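Local atomic coordinates of CRISPR-associated protein CasA/Cse1 (Thermus thermophilus, PDB entry 4AN8), a protein that serves as a subunit of Cascade, the crRNA-containing complex of type I-E CRISPR immunity, and is probably involved in selecting foreign DNA. Residues Pro110-Ala115 / Val163-Ala168; Trp236-Arg241 / Tyr245-Arg250. All blocks are in the same frame, centred on the assembly; numbering follows the deposited sequence.

Contact 1. Residues Pro110-Ala115 / Val163-Ala168; sequences PFLQVA and VHQAFA. With ACT (acetate ion), chain C.
Q165 extends from helix 154-167 to meet L112 in the loop 110-115, and these two residues carry the whole contact, which buries just 94 Å². The touching is done by the carboxamide: NE2 of Q165 lies 3.3 Å from O of L112, a weak hydrogen bond with an N-H...O angle of 145°. The bend of the glutamine chain at chi2 (-67°) swings the amide into that position. The two side chains run antiparallel alongside each other, with CD1 of L112 4.1 Å from NE2 of Q165, a relaxed van der Waals fit. At the other end of the amide, OE1 accepts the backbone N-H of R250; both ends of this buried amide thus have partners, which favours one orientation, with the OE1 bond the firmer.

The loop itself is knit more firmly than its junction with the helix. P110 to Q113 form a type II beta turn, with L112 in the left-handed region, between helix 88-98 and strand 123-124. Q113 folds back over it, NE2 donating to O of F111 at 2.8 Å with the acceptor in its amide plane, while OE1 takes the N-H of L254. CD2 of L112 sits over the rim of one face of the F111 ring, 3.3 Å above its plane.

Weaker contacts mark the neighbouring helix position, where an acetate, presumably carried over from crystallisation, meets the edge of the H164 ring. ND1 of H164 makes weak hydrogen bonds to both carboxylate oxygens, the nearer being OXT at 3.3 Å, and NE2 is paired with the hydroxyl of Y266.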
loop_
_atom_site.group_PDB
_atom_site.type_symbol
_atom_site.label_atom_id
_atom_site.label_comp_id
_atom_site.label_asym_id
_atom_site.label_seq_id
_atom_site.Cartn_x
_atom_site.Cartn_y
_atom_site.Cartn_z
ATOM N N PRO A 110 27.256 -4.333 -3.244
ATOM C CA PRO A 110 26.070 -5.019 -3.763
ATOM C C PRO A 110 24.798 -4.206 -3.466
ATOM O O PRO A 110 24.720 -3.539 -2.437
ATOM C CB PRO A 110 26.079 -6.358 -3.023
ATOM C CG PRO A 110 26.844 -6.063 -1.698
ATOM C CD PRO A 110 27.811 -4.948 -2.019
ATOM N N PHE A 111 23.836 -4.237 -4.384
ATOM C CA PHE A 111 22.640 -3.408 -4.308
ATOM C C PHE A 111 21.821 -3.652 -3.023
ATOM O O PHE A 111 21.418 -4.793 -2.712
ATOM C CB PHE A 111 21.792 -3.645 -5.575
ATOM C CG PHE A 111 20.539 -2.841 -5.617
ATOM C CD1 PHE A 111 20.561 -1.524 -6.042
ATOM C CD2 PHE A 111 19.338 -3.386 -5.195
ATOM C CE1 PHE A 111 19.413 -0.781 -6.060
ATOM C CE2 PHE A 111 18.193 -2.649 -5.217
ATOM C CZ PHE A 111 18.229 -1.343 -5.654
ATOM N N LEU A 112 21.594 -2.588 -2.270
ATOM C CA LEU A 112 20.801 -2.642 -1.028
ATOM C C LEU A 112 21.313 -3.652 0.007
ATOM O O LEU A 112 20.546 -4.143 0.830
ATOM C CB LEU A 112 19.324 -2.919 -1.343
ATOM C CG LEU A 112 18.335 -1.756 -1.172
ATOM C CD1 LEU A 112 18.516 -0.999 0.157
ATOM C CD2 LEU A 112 18.438 -0.790 -2.313
ATOM N N GLN A 113 22.609 -3.926 -0.005
ATOM C CA GLN A 113 23.162 -4.967 0.849
ATOM C C GLN A 113 24.439 -4.490 1.553
ATOM O O GLN A 113 24.866 -3.362 1.358
ATOM C CB GLN A 113 23.418 -6.229 0.021
ATOM C CG GLN A 113 22.163 -6.815 -0.595
ATOM C CD GLN A 113 22.477 -7.803 -1.679
ATOM O OE1 GLN A 113 22.941 -8.898 -1.405
ATOM N NE2 GLN A 113 22.236 -7.421 -2.925
ATOM N N VAL A 114 25.023 -5.345 2.385
ATOM C CA VAL A 114 26.207 -4.987 3.163
ATOM C C VAL A 114 27.301 -5.953 2.751
ATOM O O VAL A 114 27.204 -7.156 3.025
ATOM C CB VAL A 114 25.958 -5.138 4.685
ATOM C CG1 VAL A 114 27.203 -4.701 5.494
ATOM C CG2 VAL A 114 24.707 -4.363 5.123
ATOM N N ALA A 115 28.326 -5.438 2.076
ATOM C CA ALA A 115 29.310 -6.276 1.419
ATOM C C ALA A 115 30.067 -7.156 2.393
ATOM O O ALA A 115 30.463 -8.254 2.035
ATOM C CB ALA A 115 30.286 -5.423 0.615
ATOM N N VAL A 163 11.286 -6.126 -1.091
ATOM C CA VAL A 163 10.114 -6.149 -0.251
ATOM C C VAL A 163 10.542 -6.002 1.210
ATOM O O VAL A 163 9.977 -5.200 1.951
ATOM C CB VAL A 163 9.289 -7.440 -0.457
ATOM C CG1 VAL A 163 8.297 -7.632 0.716
ATOM C CG2 VAL A 163 8.581 -7.400 -1.842
ATOM N N HIS A 164 11.541 -6.779 1.615
ATOM C CA HIS A 164 11.926 -6.798 3.029
ATOM C C HIS A 164 12.389 -5.439 3.531
ATOM O O HIS A 164 12.076 -5.059 4.646
ATOM C CB HIS A 164 13.016 -7.852 3.276
ATOM C CG HIS A 164 13.307 -8.103 4.723
ATOM N ND1 HIS A 164 12.382 -8.658 5.585
ATOM C CD2 HIS A 164 14.427 -7.900 5.457
ATOM C CE1 HIS A 164 12.913 -8.771 6.787
ATOM N NE2 HIS A 164 14.154 -8.314 6.738
ATOM N N GLN A 165 13.125 -4.705 2.703
ATOM C CA GLN A 165 13.643 -3.380 3.077
ATOM C C GLN A 165 12.542 -2.330 3.249
ATOM O O GLN A 165 12.740 -1.326 3.955
ATOM C CB GLN A 165 14.676 -2.880 2.044
ATOM C CG GLN A 165 15.935 -3.746 1.921
ATOM C CD GLN A 165 16.793 -3.712 3.189
ATOM O OE1 GLN A 165 16.278 -3.536 4.283
ATOM N NE2 GLN A 165 18.097 -3.836 3.034
ATOM N N ALA A 166 11.395 -2.525 2.583
ATOM C CA ALA A 166 10.326 -1.537 2.699
ATOM C C ALA A 166 9.330 -1.930 3.792
ATOM O O ALA A 166 8.789 -1.064 4.484
ATOM C CB ALA A 166 9.618 -1.335 1.357
ATOM N N PHE A 167 9.116 -3.236 3.969
ATOM C CA PHE A 167 7.999 -3.719 4.789
ATOM C C PHE A 167 8.342 -4.501 6.087
ATOM O O PHE A 167 7.429 -4.867 6.840
ATOM C CB PHE A 167 7.069 -4.580 3.928
ATOM C CG PHE A 167 6.308 -3.807 2.898
ATOM C CD1 PHE A 167 5.177 -3.090 3.249
ATOM C CD2 PHE A 167 6.722 -3.809 1.561
ATOM C CE1 PHE A 167 4.474 -2.367 2.287
ATOM C CE2 PHE A 167 6.032 -3.103 0.601
ATOM C CZ PHE A 167 4.894 -2.384 0.970
ATOM N N ALA A 168 9.620 -4.780 6.342
ATOM C CA ALA A 168 9.955 -5.518 7.571
ATOM C C ALA A 168 9.401 -4.792 8.792
ATOM O O ALA A 168 9.723 -3.624 9.042
ATOM C CB ALA A 168 11.476 -5.718 7.725
HETATM C C ACT C . 8.586 -9.055 5.338
HETATM O O ACT C . 9.196 -8.937 4.230
HETATM O OXT ACT C . 9.263 -9.542 6.307
HETATM C CH3 ACT C . 7.135 -8.627 5.496
#

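Contact 2. Residues Trp236-Arg241 / Tyr245-Arg250; sequences WPLTGR and YTWPAR. With ACT (acetate ion), chain D.
W236 and W247 form an edge-to-face aromatic pair: the edge of the W236 six-membered ring points at the face of that of W247, with centroids 5.6 Å apart and planes at 89°. The fit is close where the W236 side chain leaves the backbone, CB lying 3.4 Å from CH2 of W247. From the opposite face of the W247 indole comes a CH-pi contact, CD1 of L238 standing 3.6 Å from the six-membered ring centroid and almost on its normal. With CG of W247 anti to the backbone N (chi1 -166°), the indole lies between W236 and L238. A second CH-pi contact sets CG of R241 over a face of the Y245 ring; the two side chains run side by side, and the guanidinium continues to the carbonyls of V208 and P209.

Purely apolar contact adds P248, whose CD approaches CZ3 of W236 at 3.8 Å. These groups lie where the chain leaves strand 235-237, makes the one-turn helix 241-245 and heads into strand 250-256; both strands pair with 261-273 in a mixed sheet, the first parallel and the second antiparallel. G240, with positive phi, is the N-cap of that helix.

Among polar interactions, the bond across the segments is the helical one from Y245 N to R241 O, at 2.9 Å. Farther along, R250 is folded so that NH1 donates to O of A249 from above the carbonyl plane. Its NE and NH2 both grip one acetate oxygen, O, at 2.8 and 2.9 Å respectively, in the plane of the guanidinium; NH2 is also bonded to O of K182.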
loop_
_atom_site.group_PDB
_atom_site.type_symbol
_atom_site.label_atom_id
_atom_site.label_comp_id
_atom_site.label_asym_id
_atom_site.label_seq_id
_atom_site.Cartn_x
_atom_site.Cartn_y
_atom_site.Cartn_z
ATOM N N TRP A 236 19.738 7.649 10.834
ATOM C CA TRP A 236 19.400 8.670 9.852
ATOM C C TRP A 236 18.005 9.181 10.126
ATOM O O TRP A 236 17.092 8.399 10.389
ATOM C CB TRP A 236 19.394 8.124 8.426
ATOM C CG TRP A 236 20.694 7.755 7.846
ATOM C CD1 TRP A 236 21.938 8.014 8.355
ATOM C CD2 TRP A 236 20.901 7.038 6.615
ATOM N NE1 TRP A 236 22.900 7.503 7.509
ATOM C CE2 TRP A 236 22.290 6.896 6.442
ATOM C CE3 TRP A 236 20.038 6.491 5.650
ATOM C CZ2 TRP A 236 22.842 6.234 5.347
ATOM C CZ3 TRP A 236 20.591 5.844 4.551
ATOM C CH2 TRP A 236 21.973 5.715 4.414
ATOM N N PRO A 237 17.833 10.500 10.041
ATOM C CA PRO A 237 16.460 11.001 10.088
ATOM C C PRO A 237 15.711 10.409 8.903
ATOM O O PRO A 237 16.292 10.264 7.844
ATOM C CB PRO A 237 16.623 12.519 9.981
ATOM C CG PRO A 237 18.036 12.747 9.474
ATOM C CD PRO A 237 18.845 11.563 9.903
ATOM N N LEU A 238 14.456 10.021 9.107
ATOM C CA LEU A 238 13.649 9.370 8.087
ATOM C C LEU A 238 13.022 10.437 7.212
ATOM O O LEU A 238 11.841 10.763 7.338
ATOM C CB LEU A 238 12.570 8.515 8.767
ATOM C CG LEU A 238 11.723 7.492 8.009
ATOM C CD1 LEU A 238 12.604 6.375 7.411
ATOM C CD2 LEU A 238 10.644 6.895 8.957
ATOM N N THR A 239 13.830 11.011 6.331
ATOM C CA THR A 239 13.362 12.097 5.493
ATOM C C THR A 239 14.037 12.014 4.142
ATOM O O THR A 239 15.042 11.332 3.993
ATOM C CB THR A 239 13.682 13.470 6.144
ATOM O OG1 THR A 239 13.098 14.504 5.353
ATOM C CG2 THR A 239 15.220 13.708 6.259
ATOM N N GLY A 240 13.511 12.723 3.155
ATOM C CA GLY A 240 14.043 12.618 1.807
ATOM C C GLY A 240 13.292 11.542 1.047
ATOM O O GLY A 240 13.346 10.364 1.405
ATOM N N ARG A 241 12.586 11.943 -0.005
ATOM C CA ARG A 241 11.700 11.030 -0.711
ATOM C C ARG A 241 12.408 9.762 -1.199
ATOM O O ARG A 241 11.961 8.656 -0.916
ATOM C CB ARG A 241 10.992 11.722 -1.877
ATOM C CG ARG A 241 9.921 10.844 -2.540
ATOM C CD ARG A 241 9.327 11.543 -3.742
ATOM N NE ARG A 241 8.718 12.815 -3.369
ATOM C CZ ARG A 241 8.167 13.660 -4.226
ATOM N NH1 ARG A 241 8.118 13.366 -5.537
ATOM N NH2 ARG A 241 7.645 14.788 -3.770
ATOM N N TYR A 245 12.277 5.902 -0.066
ATOM C CA TYR A 245 11.944 4.862 -1.058
ATOM C C TYR A 245 12.975 3.732 -1.110
ATOM O O TYR A 245 12.664 2.596 -1.474
ATOM C CB TYR A 245 11.876 5.469 -2.467
ATOM C CG TYR A 245 10.601 6.224 -2.803
ATOM C CD1 TYR A 245 9.566 6.387 -1.861
ATOM C CD2 TYR A 245 10.437 6.782 -4.064
ATOM C CE1 TYR A 245 8.409 7.070 -2.193
ATOM C CE2 TYR A 245 9.282 7.465 -4.406
ATOM C CZ TYR A 245 8.275 7.604 -3.480
ATOM O OH TYR A 245 7.150 8.299 -3.851
ATOM N N THR A 246 14.225 4.054 -0.800
ATOM C CA THR A 246 15.275 3.058 -0.907
ATOM C C THR A 246 15.949 2.814 0.438
ATOM O O THR A 246 17.106 2.452 0.497
ATOM C CB THR A 246 16.331 3.500 -1.941
ATOM O OG1 THR A 246 16.965 4.704 -1.488
ATOM C CG2 THR A 246 15.666 3.723 -3.344
ATOM N N TRP A 247 15.202 3.014 1.517
ATOM C CA TRP A 247 15.745 2.874 2.855
ATOM C C TRP A 247 16.398 1.510 3.145
ATOM O O TRP A 247 15.795 0.455 2.892
ATOM C CB TRP A 247 14.624 3.093 3.860
ATOM C CG TRP A 247 15.109 3.307 5.235
ATOM C CD1 TRP A 247 15.250 2.364 6.215
ATOM C CD2 TRP A 247 15.555 4.551 5.800
ATOM N NE1 TRP A 247 15.751 2.950 7.361
ATOM C CE2 TRP A 247 15.942 4.292 7.129
ATOM C CE3 TRP A 247 15.666 5.855 5.305
ATOM C CZ2 TRP A 247 16.417 5.294 7.977
ATOM C CZ3 TRP A 247 16.145 6.848 6.145
ATOM C CH2 TRP A 247 16.519 6.559 7.469
ATOM N N PRO A 248 17.615 1.522 3.743
ATOM C CA PRO A 248 18.225 0.250 4.155
ATOM C C PRO A 248 17.791 -0.187 5.560
ATOM O O PRO A 248 18.497 0.084 6.531
ATOM C CB PRO A 248 19.722 0.572 4.138
ATOM C CG PRO A 248 19.772 2.010 4.566
ATOM C CD PRO A 248 18.511 2.670 3.990
ATOM N N ALA A 249 16.650 -0.873 5.674
ATOM C CA ALA A 249 16.076 -1.182 6.985
ATOM C C ALA A 249 16.803 -2.315 7.704
ATOM O O ALA A 249 16.796 -2.389 8.934
ATOM C CB ALA A 249 14.623 -1.525 6.847
ATOM N N ARG A 250 17.400 -3.214 6.928
ATOM C CA ARG A 250 18.111 -4.333 7.494
ATOM C C ARG A 250 19.429 -4.483 6.764
ATOM O O ARG A 250 19.537 -4.079 5.613
ATOM C CB ARG A 250 17.284 -5.608 7.343
ATOM C CG ARG A 250 15.915 -5.556 8.052
ATOM C CD ARG A 250 16.060 -5.701 9.596
ATOM N NE ARG A 250 14.741 -5.759 10.229
ATOM C CZ ARG A 250 14.026 -4.679 10.543
ATOM N NH1 ARG A 250 14.521 -3.455 10.322
ATOM N NH2 ARG A 250 12.828 -4.812 11.097
HETATM C C ACT D . 13.200 -8.314 11.950
HETATM O O ACT D . 12.825 -7.666 10.928
HETATM O OXT ACT D . 14.230 -9.036 11.811
HETATM C CH3 ACT D . 12.452 -8.230 13.261
#

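Overall arrangement
Contact 1 closes along the chain before contact 2 opens, yet their centres lie about 11 Å apart, on the same side of the chain's centre. They meet at the end of helix 154-167: OE1 of Q165 accepts the backbone N-H of R250, and H164 and Q165 pack against R250 and W247. The sheet joins them as well, since V114 is hydrogen-bonded through its backbone to V252 on strand 250-256, just beyond the 245-250 segment, while W236 and P248 bond to strand 261-273. Loop 110-115, helix 154-167 and the 236-250 excursion thus come together from distant parts of the sequence, bringing helix and sheet into one compact region of this Cascade subunit.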